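Local atomic coordinates of sulfate adenylyltransferase, adenylylsulfate kinase (Thiobacillus denitrificans, PDB entry 3CR8), a protein that probably makes activated sulfate by phosphorylating adenosine 5'-phosphosulfate with ATP, and joins an ATP-sulfurylase-like region to its APS kinase domain. Residues 191-203 against 224-238. Numbering follows the deposited sequence.
Sequences EANLLLHPQVGGD and FPAATTQLSLLPAPP
L194 and L196 pair with T229 and L231 where strands 193-196 and 229-231 run parallel, neighbours in a beta-alpha-beta crossover through helix 210-220, at the 229-231 margin of the parallel sheet in the ATP-sulfurylase-like region. The ladder starts with L194 N giving its hydrogen to T228 O (2.7 Å); Q230 N bonds L194 O, L196 N bonds Q230 O, and S232 N bonds L196 O. Beyond the strands the backbones stay paired: L234 N reaches P198 O weakly, then V200 N binds L234 O (2.9 Å).

On the face that L231 turns to helix 210-220, L196 carries CG beside its backbone N (chi1 -58°), which brings CD1 over the F224 ring, 4.0 Å from its centroid, while L194 CD2 approaches F224 CE1. H197 is sandwiched: L234 CB sits squarely above the ring centre (3.9 Å), L195 CD2 lies off-centre on the other face, and ND1 makes a weak bond to S232 O. Cutting H197 back to an alanine would probably open a gap between L234 CB and L195 CD2 and leave S232 O without the ND1 donor. Farther along, Q199 and L234 lie side by side, pointing the same way.

Outside the pair, F256 meets H197 edge-to-face, and L147 O takes the bond from S232 OG. Last, G201 N bonds A236 O from 43° above the carbonyl plane.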
loop_
_atom_site.group_PDB
_atom_site.type_symbol
_atom_site.label_atom_id
_atom_site.label_comp_id
_atom_site.label_asym_id
_atom_site.label_seq_id
_atom_site.Cartn_x
_atom_site.Cartn_y
_atom_site.Cartn_z
ATOM N N GLU A 191 22.942 -15.660 -28.916
ATOM C CA GLU A 191 22.467 -14.585 -29.777
ATOM C C GLU A 191 21.208 -15.009 -30.540
ATOM O O GLU A 191 21.131 -14.891 -31.786
ATOM C CB GLU A 191 23.565 -14.146 -30.746
ATOM C CG GLU A 191 24.790 -13.522 -30.056
ATOM C CD GLU A 191 25.799 -12.955 -31.041
ATOM O OE1 GLU A 191 25.385 -12.243 -31.988
ATOM O OE2 GLU A 191 27.007 -13.223 -30.866
ATOM N N ALA A 192 20.225 -15.491 -29.772
ATOM C CA ALA A 192 18.998 -16.045 -30.332
ATOM C C ALA A 192 17.719 -15.394 -29.797
ATOM O O ALA A 192 17.686 -14.885 -28.664
ATOM C CB ALA A 192 18.965 -17.559 -30.105
ATOM N N ASN A 193 16.680 -15.411 -30.635
ATOM C CA ASN A 193 15.319 -15.096 -30.197
ATOM C C ASN A 193 14.713 -16.305 -29.493
ATOM O O ASN A 193 15.213 -17.420 -29.637
ATOM C CB ASN A 193 14.449 -14.659 -31.371
ATOM C CG ASN A 193 15.081 -13.528 -32.185
ATOM O OD1 ASN A 193 14.739 -12.360 -32.014
ATOM N ND2 ASN A 193 16.007 -13.878 -33.075
ATOM N N LEU A 194 13.663 -16.088 -28.706
ATOM C CA LEU A 194 13.135 -17.148 -27.864
ATOM C C LEU A 194 11.703 -17.415 -28.211
ATOM O O LEU A 194 10.900 -16.476 -28.330
ATOM C CB LEU A 194 13.220 -16.763 -26.393
ATOM C CG LEU A 194 12.599 -17.762 -25.426
ATOM C CD1 LEU A 194 13.397 -19.036 -25.449
ATOM C CD2 LEU A 194 12.515 -17.183 -24.018
ATOM N N LEU A 195 11.404 -18.707 -28.370
ATOM C CA LEU A 195 10.061 -19.200 -28.641
ATOM C C LEU A 195 9.542 -20.055 -27.464
ATOM O O LEU A 195 10.063 -21.142 -27.159
ATOM C CB LEU A 195 10.034 -19.988 -29.957
ATOM C CG LEU A 195 8.694 -20.673 -30.255
ATOM C CD1 LEU A 195 7.618 -19.616 -30.490
ATOM C CD2 LEU A 195 8.761 -21.603 -31.432
ATOM N N LEU A 196 8.526 -19.551 -26.778
ATOM C CA LEU A 196 7.870 -20.343 -25.744
ATOM C C LEU A 196 6.810 -21.149 -26.452
ATOM O O LEU A 196 5.850 -20.585 -27.032
ATOM C CB LEU A 196 7.242 -19.420 -24.709
ATOM C CG LEU A 196 8.250 -18.471 -24.042
ATOM C CD1 LEU A 196 7.560 -17.431 -23.189
ATOM C CD2 LEU A 196 9.233 -19.280 -23.203
ATOM N N HIS A 197 6.999 -22.466 -26.421
ATOM C CA HIS A 197 6.234 -23.378 -27.273
ATOM C C HIS A 197 5.640 -24.486 -26.429
ATOM O O HIS A 197 6.032 -25.621 -26.564
ATOM C CB HIS A 197 7.198 -23.965 -28.316
ATOM C CG HIS A 197 6.598 -24.187 -29.671
ATOM N ND1 HIS A 197 5.450 -23.562 -30.098
ATOM C CD2 HIS A 197 7.028 -24.941 -30.714
ATOM C CE1 HIS A 197 5.180 -23.936 -31.338
ATOM N NE2 HIS A 197 6.121 -24.770 -31.734
ATOM N N PRO A 198 4.694 -24.167 -25.534
ATOM C CA PRO A 198 4.172 -25.178 -24.594
ATOM C C PRO A 198 3.348 -26.287 -25.267
ATOM O O PRO A 198 2.444 -25.983 -26.063
ATOM C CB PRO A 198 3.247 -24.372 -23.674
ATOM C CG PRO A 198 3.502 -22.951 -23.965
ATOM C CD PRO A 198 4.017 -22.873 -25.370
ATOM N N GLN A 199 3.634 -27.549 -24.936
ATOM C CA GLN A 199 2.828 -28.650 -25.455
ATOM C C GLN A 199 1.362 -28.552 -25.007
ATOM O O GLN A 199 1.062 -28.377 -23.828
ATOM C CB GLN A 199 3.460 -29.989 -25.110
ATOM C CG GLN A 199 4.323 -30.510 -26.225
ATOM C CD GLN A 199 5.654 -31.046 -25.739
ATOM O OE1 GLN A 199 5.868 -31.221 -24.533
ATOM N NE2 GLN A 199 6.563 -31.305 -26.678
ATOM N N VAL A 200 0.441 -28.644 -25.954
ATOM C CA VAL A 200 -0.921 -28.267 -25.632
ATOM C C VAL A 200 -2.048 -29.278 -25.950
ATOM O O VAL A 200 -3.239 -28.987 -25.788
ATOM C CB VAL A 200 -1.287 -26.964 -26.353
ATOM C CG1 VAL A 200 -2.697 -27.020 -26.921
ATOM C CG2 VAL A 200 -1.113 -25.793 -25.414
ATOM N N GLY A 201 -1.676 -30.481 -26.355
ATOM C CA GLY A 201 -2.651 -31.474 -26.754
ATOM C C GLY A 201 -3.511 -32.128 -25.696
ATOM O O GLY A 201 -3.019 -32.755 -24.770
ATOM N N GLY A 202 -4.818 -32.014 -25.852
ATOM C CA GLY A 202 -5.754 -32.599 -24.920
ATOM C C GLY A 202 -7.128 -32.528 -25.521
ATOM O O GLY A 202 -7.227 -32.195 -26.660
ATOM N N ASP A 203 -8.176 -32.834 -24.765
ATOM C CA ASP A 203 -9.560 -32.648 -25.170
ATOM C C ASP A 203 -10.347 -31.767 -24.177
ATOM O O ASP A 203 -9.978 -31.674 -23.005
ATOM C CB ASP A 203 -10.207 -34.015 -25.295
ATOM C CG ASP A 203 -11.450 -33.984 -26.118
ATOM O OD1 ASP A 203 -11.360 -33.527 -27.285
ATOM O OD2 ASP A 203 -12.514 -34.399 -25.595
ATOM N N PHE A 224 8.854 -11.050 -20.229
ATOM C CA PHE A 224 9.787 -11.420 -21.280
ATOM C C PHE A 224 9.964 -10.257 -22.237
ATOM O O PHE A 224 9.028 -9.506 -22.542
ATOM C CB PHE A 224 9.283 -12.643 -22.067
ATOM C CG PHE A 224 9.640 -13.966 -21.448
ATOM C CD1 PHE A 224 10.907 -14.509 -21.604
ATOM C CD2 PHE A 224 8.701 -14.677 -20.727
ATOM C CE1 PHE A 224 11.237 -15.727 -21.030
ATOM C CE2 PHE A 224 9.027 -15.891 -20.152
ATOM C CZ PHE A 224 10.301 -16.413 -20.308
ATOM N N PRO A 225 11.176 -10.098 -22.735
ATOM C CA PRO A 225 11.433 -9.025 -23.681
ATOM C C PRO A 225 10.546 -9.225 -24.915
ATOM O O PRO A 225 10.532 -10.305 -25.503
ATOM C CB PRO A 225 12.909 -9.224 -24.020
ATOM C CG PRO A 225 13.480 -10.020 -22.868
ATOM C CD PRO A 225 12.367 -10.921 -22.479
ATOM N N ALA A 226 9.803 -8.197 -25.290
ATOM C CA ALA A 226 8.865 -8.325 -26.373
ATOM C C ALA A 226 9.526 -8.574 -27.730
ATOM O O ALA A 226 9.067 -9.414 -28.523
ATOM C CB ALA A 226 7.959 -7.095 -26.417
ATOM N N ALA A 227 10.600 -7.842 -28.003
ATOM C CA ALA A 227 11.264 -7.880 -29.318
ATOM C C ALA A 227 12.112 -9.135 -29.501
ATOM O O ALA A 227 12.787 -9.294 -30.508
ATOM C CB ALA A 227 12.146 -6.638 -29.509
ATOM N N THR A 228 12.070 -10.027 -28.525
ATOM C CA THR A 228 12.987 -11.143 -28.491
ATOM C C THR A 228 12.305 -12.494 -28.183
ATOM O O THR A 228 12.931 -13.559 -28.237
ATOM C CB THR A 228 14.056 -10.815 -27.461
ATOM O OG1 THR A 228 15.228 -10.371 -28.153
ATOM C CG2 THR A 228 14.367 -12.036 -26.538
ATOM N N THR A 229 11.008 -12.449 -27.898
ATOM C CA THR A 229 10.311 -13.600 -27.383
ATOM C C THR A 229 9.058 -13.739 -28.191
ATOM O O THR A 229 8.554 -12.737 -28.663
ATOM C CB THR A 229 9.935 -13.358 -25.921
ATOM O OG1 THR A 229 11.115 -12.971 -25.199
ATOM C CG2 THR A 229 9.319 -14.612 -25.309
ATOM N N GLN A 230 8.591 -14.978 -28.353
ATOM C CA GLN A 230 7.320 -15.313 -28.991
ATOM C C GLN A 230 6.641 -16.405 -28.245
ATOM O O GLN A 230 7.322 -17.330 -27.773
ATOM C CB GLN A 230 7.542 -15.827 -30.411
ATOM C CG GLN A 230 7.171 -14.810 -31.474
ATOM C CD GLN A 230 5.679 -14.533 -31.472
ATOM O OE1 GLN A 230 5.227 -13.438 -31.811
ATOM N NE2 GLN A 230 4.911 -15.524 -31.060
ATOM N N LEU A 231 5.312 -16.319 -28.130
ATOM C CA LEU A 231 4.521 -17.416 -27.529
ATOM C C LEU A 231 3.661 -18.086 -28.600
ATOM O O LEU A 231 3.059 -17.428 -29.432
ATOM C CB LEU A 231 3.653 -16.938 -26.361
ATOM C CG LEU A 231 2.678 -17.959 -25.756
ATOM C CD1 LEU A 231 3.376 -19.048 -24.967
ATOM C CD2 LEU A 231 1.679 -17.252 -24.869
ATOM N N SER A 232 3.630 -19.403 -28.603
ATOM C CA SER A 232 2.831 -20.091 -29.593
ATOM C C SER A 232 2.507 -21.451 -29.034
ATOM O O SER A 232 3.196 -21.913 -28.150
ATOM C CB SER A 232 3.594 -20.208 -30.899
ATOM O OG SER A 232 2.693 -20.301 -31.968
ATOM N N LEU A 233 1.455 -22.089 -29.520
ATOM C CA LEU A 233 1.098 -23.412 -28.999
ATOM C C LEU A 233 1.550 -24.517 -29.930
ATOM O O LEU A 233 1.557 -24.367 -31.151
ATOM C CB LEU A 233 -0.403 -23.517 -28.722
ATOM C CG LEU A 233 -0.873 -22.333 -27.878
ATOM C CD1 LEU A 233 -2.377 -22.324 -27.749
ATOM C CD2 LEU A 233 -0.208 -22.374 -26.516
ATOM N N LEU A 234 1.943 -25.622 -29.319
ATOM C CA LEU A 234 2.431 -26.804 -30.006
ATOM C C LEU A 234 1.457 -27.953 -29.765
ATOM O O LEU A 234 1.476 -28.579 -28.700
ATOM C CB LEU A 234 3.790 -27.181 -29.422
ATOM C CG LEU A 234 4.711 -28.191 -30.113
ATOM C CD1 LEU A 234 5.185 -29.122 -29.062
ATOM C CD2 LEU A 234 3.984 -28.980 -31.164
ATOM N N PRO A 235 0.617 -28.254 -30.757
ATOM C CA PRO A 235 -0.508 -29.174 -30.593
ATOM C C PRO A 235 -0.022 -30.601 -30.599
ATOM O O PRO A 235 0.241 -31.127 -31.665
ATOM C CB PRO A 235 -1.349 -28.932 -31.855
ATOM C CG PRO A 235 -0.613 -27.875 -32.669
ATOM C CD PRO A 235 0.790 -27.866 -32.158
ATOM N N ALA A 236 0.087 -31.217 -29.432
ATOM C CA ALA A 236 0.636 -32.555 -29.308
ATOM C C ALA A 236 0.578 -32.934 -27.846
ATOM O O ALA A 236 0.423 -32.072 -26.984
ATOM C CB ALA A 236 2.001 -32.596 -29.901
ATOM N N PRO A 237 0.731 -34.224 -27.545
ATOM C CA PRO A 237 0.790 -34.453 -26.099
ATOM C C PRO A 237 2.291 -34.314 -25.856
ATOM O O PRO A 237 3.062 -34.505 -26.808
ATOM C CB PRO A 237 0.365 -35.920 -25.916
ATOM C CG PRO A 237 0.051 -36.458 -27.360
ATOM C CD PRO A 237 0.587 -35.442 -28.326
ATOM N N PRO A 238 2.705 -33.954 -24.630
ATOM C CA PRO A 238 4.113 -34.194 -24.290
ATOM C C PRO A 238 4.453 -35.683 -24.501
ATOM O O PRO A 238 3.618 -36.559 -24.236
ATOM C CB PRO A 238 4.182 -33.837 -22.802
ATOM C CG PRO A 238 3.062 -32.874 -22.587
ATOM C CD PRO A 238 1.979 -33.229 -23.572
#